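Local structure of luciferase-like enzymeAMP-CoA-ligase (4W8O) at residues R248-E253 with Y275-V280; T255-E260 with E284-S289. The protein probably acts as an adenylate-forming AMP-CoA ligase of the ANL superfamily, a nonluminescent mealworm relative of beetle luciferases that activates carboxylic acids. One frame throughout, in Å; residues are numbered along the deposited sequence.

Contact 1: residues R248-E253 with Y275-V280; sequences RSMEGE and YQLTNV
Close backbone packing at a glycine, flanked by apolar side chains, brings the start of helix 252-262 against helix 274-278 and the turn that follows it. Gly-252 CA lies 4.4 Å from Leu-277 CA, and its CA-H is directed at Gln-276 O, 3.4 Å from CA, with an angle of 143° at the hydrogen. The absence of a side chain on Gly-252 lets the backbones come this close and leaves room for Val-280 CG2, which rests 3.5 Å from Gly-252 C. The two helices belong to successive beta-alpha-beta units of the AMP-binding fold: helix 252-262 leads from strand 243-246 to strand 266-268, and helix 274-278 lies on the way from there to strand 293-297. Just before the first helix, with Glu-251 at its N-cap position, Met-250 bends at chi2 (-74°) and crosses Leu-277 at about a right angle. Its methyl CE presses tightly on Leu-277 CD2, at 3.4 Å. At the more open end, Val-280 CG1 lies 3.8 Å from Glu-253 OE2; the other carboxylate oxygen, OE1, is taken up by Tyr-286 and Arg-285.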
ATOM      1  N   ARG A 248     -10.359  12.405  -2.614  1.00 43.80           N
ATOM      2  CA  ARG A 248     -11.356  11.369  -2.807  1.00 47.70           C
ATOM      3  C   ARG A 248     -11.414  10.896  -4.251  1.00 46.88           C
ATOM      4  O   ARG A 248     -11.490   9.701  -4.511  1.00 47.54           O
ATOM      5  CB  ARG A 248     -12.737  11.867  -2.383  1.00 51.68           C
ATOM      6  CG  ARG A 248     -13.609  10.748  -1.857  1.00 55.74           C
ATOM      7  CD  ARG A 248     -13.311  10.484  -0.389  1.00 58.47           C
ATOM      8  NE  ARG A 248     -14.023  11.424   0.483  1.00 61.67           N
ATOM      9  CZ  ARG A 248     -15.325  11.360   0.754  1.00 63.65           C
ATOM     10  NH1 ARG A 248     -15.880  12.265   1.554  1.00 65.99           N
ATOM     11  NH2 ARG A 248     -16.082  10.401   0.225  1.00 65.15           N
ATOM     12  N   SER A 249     -11.371  11.841  -5.179  1.00 47.16           N
ATOM     13  CA  SER A 249     -11.534  11.548  -6.595  1.00 48.48           C
ATOM     14  C   SER A 249     -10.474  12.243  -7.406  1.00 47.29           C
ATOM     15  O   SER A 249     -10.098  13.374  -7.123  1.00 49.96           O
ATOM     16  CB  SER A 249     -12.899  12.025  -7.085  1.00 49.37           C
ATOM     17  OG  SER A 249     -13.930  11.324  -6.434  1.00 52.32           O
ATOM     18  N   MET A 250     -10.018  11.565  -8.440  1.00 46.99           N
ATOM     19  CA  MET A 250      -9.033  12.113  -9.331  1.00 45.83           C
ATOM     20  C   MET A 250      -9.748  12.966 -10.372  1.00 46.64           C
ATOM     21  O   MET A 250     -10.640  12.489 -11.063  1.00 46.92           O
ATOM     22  CB  MET A 250      -8.271  10.971  -9.987  1.00 45.60           C
ATOM     23  CG  MET A 250      -6.973  11.389 -10.637  1.00 45.56           C
ATOM     24  SD  MET A 250      -7.246  12.277 -12.173  1.00 45.48           S
ATOM     25  CE  MET A 250      -5.558  12.721 -12.545  1.00 43.62           C
ATOM     26  N   GLU A 251      -9.371  14.239 -10.437  1.00 47.24           N
ATOM     27  CA  GLU A 251      -9.750  15.134 -11.526  1.00 49.57           C
ATOM     28  C   GLU A 251      -8.501  15.862 -11.982  1.00 46.90           C
ATOM     29  O   GLU A 251      -7.685  16.263 -11.157  1.00 46.14           O
ATOM     30  CB  GLU A 251     -10.795  16.152 -11.083  1.00 53.46           C
ATOM     31  CG  GLU A 251     -12.231  15.667 -11.199  1.00 58.14           C
ATOM     32  CD  GLU A 251     -12.787  15.143  -9.890  1.00 62.78           C
ATOM     33  OE1 GLU A 251     -12.820  15.922  -8.909  1.00 68.53           O
ATOM     34  OE2 GLU A 251     -13.212  13.964  -9.845  1.00 65.38           O
ATOM     35  N   GLY A 252      -8.363  16.034 -13.292  1.00 45.67           N
ATOM     36  CA  GLY A 252      -7.170  16.633 -13.880  1.00 44.35           C
ATOM     37  C   GLY A 252      -6.828  17.993 -13.308  1.00 43.91           C
ATOM     38  O   GLY A 252      -5.733  18.208 -12.793  1.00 43.70           O
ATOM     39  N   GLU A 253      -7.784  18.903 -13.397  1.00 44.80           N
ATOM     40  CA  GLU A 253      -7.611  20.282 -12.969  1.00 46.24           C
ATOM     41  C   GLU A 253      -7.270  20.381 -11.482  1.00 44.87           C
ATOM     42  O   GLU A 253      -6.308  21.048 -11.094  1.00 42.73           O
ATOM     43  CB  GLU A 253      -8.898  21.055 -13.235  1.00 48.83           C
ATOM     44  CG  GLU A 253      -8.718  22.557 -13.238  1.00 51.61           C
ATOM     45  CD  GLU A 253      -8.340  23.101 -14.600  1.00 53.22           C
ATOM     46  OE1 GLU A 253      -7.590  24.096 -14.648  1.00 54.88           O
ATOM     47  OE2 GLU A 253      -8.801  22.544 -15.624  1.00 54.93           O
ATOM     48  N   TYR A 275      -4.616  10.360 -18.245  1.00 33.51           N
ATOM     49  CA  TYR A 275      -5.221  11.006 -19.405  1.00 35.32           C
ATOM     50  C   TYR A 275      -6.038  12.233 -19.014  1.00 36.05           C
ATOM     51  O   TYR A 275      -6.200  13.142 -19.827  1.00 38.19           O
ATOM     52  CB  TYR A 275      -6.059  10.008 -20.216  1.00 36.20           C
ATOM     53  CG  TYR A 275      -5.201   9.037 -21.001  1.00 36.06           C
ATOM     54  CD1 TYR A 275      -4.772   7.841 -20.440  1.00 35.58           C
ATOM     55  CD2 TYR A 275      -4.794   9.333 -22.298  1.00 37.10           C
ATOM     56  CE1 TYR A 275      -3.968   6.965 -21.150  1.00 35.86           C
ATOM     57  CE2 TYR A 275      -3.989   8.464 -23.012  1.00 37.31           C
ATOM     58  CZ  TYR A 275      -3.581   7.283 -22.435  1.00 37.10           C
ATOM     59  OH  TYR A 275      -2.784   6.422 -23.156  1.00 39.26           O
ATOM     60  N   GLN A 276      -6.531  12.275 -17.777  1.00 35.36           N
ATOM     61  CA  GLN A 276      -7.178  13.479 -17.256  1.00 35.96           C
ATOM     62  C   GLN A 276      -6.183  14.621 -17.018  1.00 35.80           C
ATOM     63  O   GLN A 276      -6.554  15.792 -17.114  1.00 35.63           O
ATOM     64  CB  GLN A 276      -7.945  13.177 -15.973  1.00 36.66           C
ATOM     65  CG  GLN A 276      -9.141  12.269 -16.187  1.00 37.61           C
ATOM     66  CD  GLN A 276     -10.070  12.224 -14.983  1.00 38.94           C
ATOM     67  OE1 GLN A 276     -10.323  13.242 -14.341  1.00 38.74           O
ATOM     68  NE2 GLN A 276     -10.590  11.039 -14.680  1.00 39.75           N
ATOM     69  N   LEU A 277      -4.929  14.283 -16.716  1.00 34.63           N
ATOM     70  CA  LEU A 277      -3.884  15.294 -16.519  1.00 34.82           C
ATOM     71  C   LEU A 277      -3.460  15.922 -17.844  1.00 35.09           C
ATOM     72  O   LEU A 277      -3.379  17.133 -17.956  1.00 34.58           O
ATOM     73  CB  LEU A 277      -2.649  14.694 -15.841  1.00 34.27           C
ATOM     74  CG  LEU A 277      -2.874  14.044 -14.480  1.00 33.74           C
ATOM     75  CD1 LEU A 277      -1.626  13.311 -14.028  1.00 33.04           C
ATOM     76  CD2 LEU A 277      -3.298  15.093 -13.464  1.00 33.91           C
ATOM     77  N   THR A 278      -3.194  15.079 -18.837  1.00 35.81           N
ATOM     78  CA  THR A 278      -2.717  15.531 -20.139  1.00 36.98           C
ATOM     79  C   THR A 278      -3.788  16.251 -20.972  1.00 38.72           C
ATOM     80  O   THR A 278      -3.459  16.927 -21.927  1.00 39.77           O
ATOM     81  CB  THR A 278      -2.147  14.359 -20.950  1.00 36.95           C
ATOM     82  OG1 THR A 278      -3.081  13.278 -20.940  1.00 37.04           O
ATOM     83  CG2 THR A 278      -0.813  13.886 -20.350  1.00 36.77           C
ATOM     84  N   ASN A 279      -5.058  16.115 -20.606  1.00 39.28           N
ATOM     85  CA  ASN A 279      -6.131  16.834 -21.281  1.00 41.26           C
ATOM     86  C   ASN A 279      -6.544  18.127 -20.574  1.00 42.37           C
ATOM     87  O   ASN A 279      -7.498  18.785 -20.986  1.00 43.22           O
ATOM     88  CB  ASN A 279      -7.326  15.907 -21.480  1.00 41.62           C
ATOM     89  CG  ASN A 279      -7.111  14.948 -22.628  1.00 42.64           C
ATOM     90  OD1 ASN A 279      -7.335  15.295 -23.787  1.00 44.72           O
ATOM     91  ND2 ASN A 279      -6.653  13.747 -22.319  1.00 42.44           N
ATOM     92  N   VAL A 280      -5.822  18.508 -19.521  1.00 42.41           N
ATOM     93  CA  VAL A 280      -6.047  19.812 -18.914  1.00 43.38           C
ATOM     94  C   VAL A 280      -5.511  20.852 -19.890  1.00 44.41           C
ATOM     95  O   VAL A 280      -4.341  20.790 -20.273  1.00 44.18           O
ATOM     96  CB  VAL A 280      -5.342  19.963 -17.550  1.00 42.55           C
ATOM     97  CG1 VAL A 280      -5.456  21.399 -17.044  1.00 43.61           C
ATOM     98  CG2 VAL A 280      -5.930  18.992 -16.535  1.00 41.81           C
TER

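Contact 2: residues T255-E260 with E284-S289; sequences TLQMIE and ERYDLS
Tyr-286 lies across helix 252-262, its ring turned with one face to Leu-256. Leu-256 CB sits 4.1 Å from the ring centroid, 20° off the normal, in a CH-pi contact displaced toward the CD2 side. Gln-257 CG passes the CE1 corner of the ring, displaced toward the same face as Leu-256, at 3.4 Å from Tyr-286 CE1, and the amide NE2 of Gln-257 donates in its own plane to Tyr-286 OH at 3.1 Å. From the next turn Glu-260 reaches across: with CG anti to the backbone N (chi1 -174°) and the chain extended, OE1 takes the backbone N-H of Asp-287 in a short, nearly straight bond of 2.6 Å, on the anti side and tilted 30° out of the carboxylate plane, while Glu-260 OE2 lies near the ring plane at its edge. Leu-288 packs against the helix with CD2 3.9 Å from Ile-259 CG2 and 4.2 Å from Leu-256 CD2. Further out, Asp-287 OD1 accepts from Ser-289 N, which makes an Asx turn, and also from the hydroxyl Ser-289 OG, which meets its syn lone pair. The Tyr-286 hydroxyl is also bonded to Glu-253. Replacing Tyr-286 by an alanine would probably leave Gln-257 NE2 without its acceptor and Glu-253 OE1 without its hydroxyl mate, and uncover Leu-256 CB. The contact, partly buried, thus joins the middle of helix 252-262 to the loop running from helix 274-278 into strand 293-297, with Leu-264 continuing the apolar packing around Ile-259.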
ATOM      1  N   THR A 255      -6.104  18.140  -9.515  1.00 38.76           N
ATOM      2  CA  THR A 255      -4.821  17.519  -9.220  1.00 38.37           C
ATOM      3  C   THR A 255      -3.679  18.506  -9.488  1.00 37.89           C
ATOM      4  O   THR A 255      -2.766  18.627  -8.679  1.00 37.60           O
ATOM      5  CB  THR A 255      -4.604  16.228 -10.033  1.00 37.84           C
ATOM      6  OG1 THR A 255      -5.622  15.274  -9.717  1.00 38.62           O
ATOM      7  CG2 THR A 255      -3.248  15.616  -9.725  1.00 37.86           C
ATOM      8  N   LEU A 256      -3.740  19.223 -10.609  1.00 38.35           N
ATOM      9  CA  LEU A 256      -2.721  20.233 -10.905  1.00 38.91           C
ATOM     10  C   LEU A 256      -2.748  21.362  -9.877  1.00 39.93           C
ATOM     11  O   LEU A 256      -1.698  21.837  -9.446  1.00 39.62           O
ATOM     12  CB  LEU A 256      -2.875  20.783 -12.324  1.00 39.69           C
ATOM     13  CG  LEU A 256      -2.693  19.778 -13.471  1.00 38.97           C
ATOM     14  CD1 LEU A 256      -2.652  20.510 -14.805  1.00 39.71           C
ATOM     15  CD2 LEU A 256      -1.439  18.935 -13.296  1.00 38.24           C
ATOM     16  N   GLN A 257      -3.946  21.773  -9.470  1.00 41.42           N
ATOM     17  CA  GLN A 257      -4.092  22.768  -8.401  1.00 43.04           C
ATOM     18  C   GLN A 257      -3.441  22.303  -7.094  1.00 42.65           C
ATOM     19  O   GLN A 257      -2.767  23.090  -6.418  1.00 43.02           O
ATOM     20  CB  GLN A 257      -5.566  23.085  -8.152  1.00 44.24           C
ATOM     21  CG  GLN A 257      -6.214  23.909  -9.254  1.00 46.43           C
ATOM     22  CD  GLN A 257      -7.733  23.832  -9.240  1.00 48.00           C
ATOM     23  OE1 GLN A 257      -8.347  23.408  -8.259  1.00 47.86           O
ATOM     24  NE2 GLN A 257      -8.345  24.247 -10.335  1.00 49.66           N
ATOM     25  N   MET A 258      -3.648  21.037  -6.736  1.00 41.03           N
ATOM     26  CA  MET A 258      -3.063  20.494  -5.502  1.00 40.74           C
ATOM     27  C   MET A 258      -1.539  20.451  -5.574  1.00 40.11           C
ATOM     28  O   MET A 258      -0.870  20.762  -4.593  1.00 39.98           O
ATOM     29  CB  MET A 258      -3.627  19.104  -5.175  1.00 39.79           C
ATOM     30  CG  MET A 258      -5.038  19.118  -4.609  1.00 40.48           C
ATOM     31  SD  MET A 258      -5.665  17.467  -4.208  1.00 41.02           S
ATOM     32  CE  MET A 258      -7.435  17.779  -4.232  1.00 43.19           C
ATOM     33  N   ILE A 259      -0.993  20.081  -6.732  1.00 40.61           N
ATOM     34  CA  ILE A 259       0.465  20.098  -6.940  1.00 41.80           C
ATOM     35  C   ILE A 259       1.028  21.495  -6.702  1.00 43.19           C
ATOM     36  O   ILE A 259       2.067  21.656  -6.050  1.00 44.83           O
ATOM     37  CB  ILE A 259       0.864  19.609  -8.350  1.00 41.55           C
ATOM     38  CG1 ILE A 259       0.601  18.106  -8.472  1.00 41.55           C
ATOM     39  CG2 ILE A 259       2.335  19.899  -8.628  1.00 42.24           C
ATOM     40  CD1 ILE A 259       0.617  17.590  -9.891  1.00 41.91           C
ATOM     41  N   GLU A 260       0.339  22.498  -7.231  1.00 43.13           N
ATOM     42  CA  GLU A 260       0.698  23.885  -6.982  1.00 44.70           C
ATOM     43  C   GLU A 260       0.506  24.271  -5.515  1.00 45.37           C
ATOM     44  O   GLU A 260       1.414  24.830  -4.892  1.00 45.54           O
ATOM     45  CB  GLU A 260      -0.157  24.795  -7.848  1.00 45.74           C
ATOM     46  CG  GLU A 260       0.233  26.256  -7.786  1.00 48.13           C
ATOM     47  CD  GLU A 260      -0.509  27.068  -8.816  1.00 48.52           C
ATOM     48  OE1 GLU A 260       0.116  27.448  -9.819  1.00 49.59           O
ATOM     49  OE2 GLU A 260      -1.721  27.291  -8.636  1.00 49.52           O
ATOM     50  N   GLU A 284       0.346  25.449 -18.320  1.00 50.38           N
ATOM     51  CA  GLU A 284       1.404  26.394 -17.951  1.00 52.92           C
ATOM     52  C   GLU A 284       0.913  27.397 -16.915  1.00 53.35           C
ATOM     53  O   GLU A 284       1.712  27.952 -16.159  1.00 54.22           O
ATOM     54  CB  GLU A 284       1.935  27.157 -19.173  1.00 55.42           C
ATOM     55  CG  GLU A 284       2.070  26.334 -20.450  1.00 56.60           C
ATOM     56  CD  GLU A 284       0.759  26.187 -21.217  1.00 57.87           C
ATOM     57  OE1 GLU A 284      -0.069  27.132 -21.214  1.00 59.74           O
ATOM     58  OE2 GLU A 284       0.553  25.113 -21.818  1.00 57.99           O
ATOM     59  N   ARG A 285      -0.399  27.627 -16.878  1.00 53.20           N
ATOM     60  CA  ARG A 285      -0.991  28.512 -15.871  1.00 54.19           C
ATOM     61  C   ARG A 285      -0.890  27.958 -14.438  1.00 51.88           C
ATOM     62  O   ARG A 285      -1.193  28.668 -13.482  1.00 52.00           O
ATOM     63  CB  ARG A 285      -2.442  28.871 -16.237  1.00 55.35           C
ATOM     64  CG  ARG A 285      -3.455  27.742 -16.104  1.00 54.91           C
ATOM     65  CD  ARG A 285      -4.665  27.950 -17.012  1.00 56.34           C
ATOM     66  NE  ARG A 285      -5.297  26.678 -17.373  1.00 56.22           N
ATOM     67  CZ  ARG A 285      -6.251  26.056 -16.674  1.00 56.44           C
ATOM     68  NH1 ARG A 285      -6.738  24.900 -17.120  1.00 55.69           N
ATOM     69  NH2 ARG A 285      -6.724  26.560 -15.536  1.00 57.52           N
ATOM     70  N   TYR A 286      -0.470  26.700 -14.296  1.00 49.68           N
ATOM     71  CA  TYR A 286      -0.140  26.124 -12.991  1.00 48.65           C
ATOM     72  C   TYR A 286       1.365  26.065 -12.784  1.00 48.20           C
ATOM     73  O   TYR A 286       2.110  25.714 -13.692  1.00 47.79           O
ATOM     74  CB  TYR A 286      -0.736  24.721 -12.857  1.00 46.93           C
ATOM     75  CG  TYR A 286      -2.234  24.750 -12.802  1.00 47.39           C
ATOM     76  CD1 TYR A 286      -2.884  25.231 -11.676  1.00 48.89           C
ATOM     77  CD2 TYR A 286      -3.001  24.335 -13.880  1.00 47.73           C
ATOM     78  CE1 TYR A 286      -4.259  25.288 -11.614  1.00 49.26           C
ATOM     79  CE2 TYR A 286      -4.384  24.386 -13.831  1.00 48.81           C
ATOM     80  CZ  TYR A 286      -5.005  24.866 -12.692  1.00 49.40           C
ATOM     81  OH  TYR A 286      -6.375  24.920 -12.615  1.00 51.43           O
ATOM     82  N   ASP A 287       1.800  26.429 -11.584  1.00 45.91           N
ATOM     83  CA  ASP A 287       3.189  26.276 -11.180  1.00 46.68           C
ATOM     84  C   ASP A 287       3.381  24.845 -10.701  1.00 46.03           C
ATOM     85  O   ASP A 287       2.977  24.487  -9.595  1.00 46.37           O
ATOM     86  CB  ASP A 287       3.532  27.277 -10.074  1.00 47.69           C
ATOM     87  CG  ASP A 287       4.958  27.135  -9.563  1.00 48.41           C
ATOM     88  OD1 ASP A 287       5.747  26.343 -10.112  1.00 47.53           O
ATOM     89  OD2 ASP A 287       5.291  27.831  -8.587  1.00 51.48           O
ATOM     90  N   LEU A 288       3.998  24.032 -11.551  1.00 45.93           N
ATOM     91  CA  LEU A 288       4.221  22.623 -11.271  1.00 45.48           C
ATOM     92  C   LEU A 288       5.688  22.321 -10.995  1.00 46.42           C
ATOM     93  O   LEU A 288       6.093  21.162 -11.041  1.00 47.23           O
ATOM     94  CB  LEU A 288       3.759  21.787 -12.467  1.00 45.00           C
ATOM     95  CG  LEU A 288       2.342  22.061 -12.975  1.00 44.82           C
ATOM     96  CD1 LEU A 288       2.077  21.226 -14.217  1.00 44.67           C
ATOM     97  CD2 LEU A 288       1.306  21.789 -11.888  1.00 43.33           C
ATOM     98  N   SER A 289       6.483  23.346 -10.693  1.00 47.56           N
ATOM     99  CA  SER A 289       7.942  23.184 -10.598  1.00 49.08           C
ATOM    100  C   SER A 289       8.405  22.337  -9.406  1.00 48.50           C
ATOM    101  O   SER A 289       9.533  21.859  -9.408  1.00 49.19           O
ATOM    102  CB  SER A 289       8.653  24.547 -10.577  1.00 49.78           C
ATOM    103  OG  SER A 289       8.247  25.320  -9.464  1.00 50.17           O
TER

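Contacts 1 and 2, with centres 12 Å apart, follow one another along helix 252-262: the chain from helix 274-278 to strand 293-297 meets the helix first at its start and then farther along. Glu-253 of contact 1 joins them, its OE1 lying 2.5 Å from Tyr-286 OH, a probable hydrogen bond, and 2.7 Å from Arg-285 NH1 in a salt bridge. Val-280 CG1 continues the apolar side, 3.7 Å from Leu-256 CD1. Neither contact lines the pocket occupied by the polyethylene glycol, but Phe-268 and Thr-296 of that pocket lie on strands 266-268 and 293-297; segments 275-280 and 284-289 lie on the connection between these strands, while 248-253 and 255-260 lead into strand 266-268.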